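Local coordinates for 2-oxoglutarate (2OG) and Fe(II)-dependent oxygenase superfamily protein (Arabidopsis thaliana, PDB 6KWA) that probably catalyses the irreversible oxidation of the auxin indole-3-acetic acid to 2-oxoindole-3-acetic acid, as a 2-oxoglutarate- and iron(II)-dependent dioxygenase, at residues T176-D181 with R238-S243. Residues are numbered along the deposited sequence; the frame is centred on the assembly and turned at random.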
# COMPACT_ATOMS: atom_id res chain seq x y z
N THR A 176 -0.37 1.15 -3.93
CA THR A 176 -0.12 0.76 -2.55
C THR A 176 0.46 -0.65 -2.47
O THR A 176 -0.02 -1.55 -3.14
CB THR A 176 -1.41 0.83 -1.71
OG1 THR A 176 -1.92 2.17 -1.73
CG2 THR A 176 -1.14 0.40 -0.26
N ILE A 177 1.51 -0.84 -1.67
CA ILE A 177 2.06 -2.18 -1.45
C ILE A 177 1.73 -2.63 -0.04
O ILE A 177 2.12 -1.99 0.93
CB ILE A 177 3.59 -2.21 -1.70
CG1 ILE A 177 3.88 -1.75 -3.13
CG2 ILE A 177 4.17 -3.61 -1.41
CD1 ILE A 177 5.27 -1.82 -3.56
N LEU A 178 0.97 -3.72 0.09
CA LEU A 178 0.52 -4.13 1.41
C LEU A 178 1.17 -5.45 1.81
O LEU A 178 0.98 -6.46 1.13
CB LEU A 178 -1.02 -4.25 1.45
CG LEU A 178 -1.62 -4.69 2.80
CD1 LEU A 178 -1.62 -3.53 3.80
CD2 LEU A 178 -3.03 -5.22 2.65
N GLN A 179 1.90 -5.44 2.92
CA GLN A 179 2.33 -6.68 3.56
C GLN A 179 1.27 -6.98 4.61
O GLN A 179 1.20 -6.31 5.64
CB GLN A 179 3.74 -6.54 4.19
CG GLN A 179 4.26 -7.81 4.90
CD GLN A 179 5.62 -7.62 5.55
OE1 GLN A 179 6.43 -6.82 5.10
NE2 GLN A 179 5.87 -8.34 6.64
N ASP A 180 0.41 -7.95 4.34
CA ASP A 180 -0.76 -8.15 5.17
C ASP A 180 -0.38 -9.19 6.25
O ASP A 180 0.70 -9.74 6.19
CB ASP A 180 -1.94 -8.63 4.33
CG ASP A 180 -3.27 -8.46 5.03
OD1 ASP A 180 -3.26 -8.04 6.20
OD2 ASP A 180 -4.32 -8.78 4.43
N ASP A 181 -1.23 -9.42 7.25
CA ASP A 181 -0.90 -10.38 8.31
C ASP A 181 -1.22 -11.81 7.86
O ASP A 181 -2.40 -12.17 7.73
CB ASP A 181 -1.66 -10.03 9.59
CG ASP A 181 -1.10 -10.74 10.82
OD1 ASP A 181 -0.34 -11.73 10.66
OD2 ASP A 181 -1.36 -10.25 11.94
N ARG A 238 -4.30 -8.09 14.52
CA ARG A 238 -3.87 -8.18 13.14
C ARG A 238 -2.92 -7.00 12.86
O ARG A 238 -3.17 -5.88 13.31
CB ARG A 238 -5.12 -8.19 12.24
CG ARG A 238 -4.91 -8.17 10.75
CD ARG A 238 -6.27 -8.31 10.06
NE ARG A 238 -6.14 -8.30 8.60
CZ ARG A 238 -5.97 -7.20 7.88
NH1 ARG A 238 -5.90 -6.03 8.49
NH2 ARG A 238 -5.85 -7.26 6.56
N TYR A 239 -1.80 -7.27 12.20
CA TYR A 239 -0.82 -6.23 11.90
C TYR A 239 -0.58 -6.18 10.40
O TYR A 239 -0.42 -7.21 9.79
CB TYR A 239 0.49 -6.52 12.61
CG TYR A 239 0.38 -6.55 14.13
CD1 TYR A 239 0.52 -5.39 14.88
CD2 TYR A 239 0.10 -7.74 14.79
CE1 TYR A 239 0.40 -5.42 16.24
CE2 TYR A 239 -0.01 -7.78 16.17
CZ TYR A 239 0.14 -6.62 16.90
OH TYR A 239 0.03 -6.64 18.27
N SER A 240 -0.54 -4.99 9.81
CA SER A 240 -0.26 -4.88 8.38
C SER A 240 0.70 -3.72 8.15
O SER A 240 0.76 -2.76 8.95
CB SER A 240 -1.53 -4.71 7.55
OG SER A 240 -2.05 -3.41 7.66
N ILE A 241 1.50 -3.84 7.10
CA ILE A 241 2.40 -2.77 6.72
C ILE A 241 2.03 -2.27 5.33
O ILE A 241 2.05 -3.07 4.37
CB ILE A 241 3.85 -3.25 6.68
CG1 ILE A 241 4.19 -4.01 7.97
CG2 ILE A 241 4.75 -2.09 6.41
CD1 ILE A 241 5.37 -5.00 7.82
N ALA A 242 1.73 -0.98 5.20
CA ALA A 242 1.34 -0.42 3.89
C ALA A 242 2.33 0.64 3.45
O ALA A 242 2.77 1.47 4.26
CB ALA A 242 -0.07 0.17 3.94
N SER A 243 2.72 0.58 2.17
CA SER A 243 3.60 1.60 1.61
C SER A 243 2.91 2.25 0.43
O SER A 243 2.60 1.57 -0.53
CB SER A 243 4.93 1.02 1.19
OG SER A 243 5.49 0.24 2.24
O HOH W 1 4.83 -2.32 2.53
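Arg238 runs out fully extended from CG to NE, then turns at chi4 (-79°), and Asp180 sends CG anti to its backbone N (chi1 -162°); together these bring guanidinium and carboxylate into contact. Asp180 OD1 lies over one face of the guanidinium, 2.7 Å from Arg238 NH2. Because OD1 stands well out of the guanidinium plane, no N-H is aimed at it, and the salt bridge rests on charge. The planes are 79° apart. The same OD1 accepts a hydrogen bond from Asp181 N, which comes from above the carboxylate plane. Past the last backbone pair, Tyr239 N donates to Asp181 OD2 (3.0 Å), on the anti side of the carboxylate but tilted out of its plane. Asp181 OD1 forms a salt bridge with Lys45.

Within the sheet, Ile177 pairs with Ser243 and Gln179 with Ile241 through two backbone hydrogen bonds each. Between them, Leu178 and Ala242 form a non-hydrogen-bonded pair, with Leu178 CD1 4.0 Å from Ala242 CB. On the other face, Ile241 CD1 lies against the Gln179 amide, 3.4 Å from Gln179 OE1. Gln179 OE1 is hydrogen-bonded to Tyr115 OH and Gln179 NE2 to Met41 O. A water links Ile177 O to Ser243 OG.

Ser240 OG is hydrogen-bonded to Asn152 ND2, and Thr176 OG1 to OD2 of the magnesium ligand Asp171. Arg238, Ser240 and Asn152 belong to the 2-oxoglutarate site, which has no cosubstrate bound in this structure. These antiparallel neighbours are central strands of the major sheet of the double-stranded beta-helix (jelly-roll) fold of 2-oxoglutarate-dependent oxygenases.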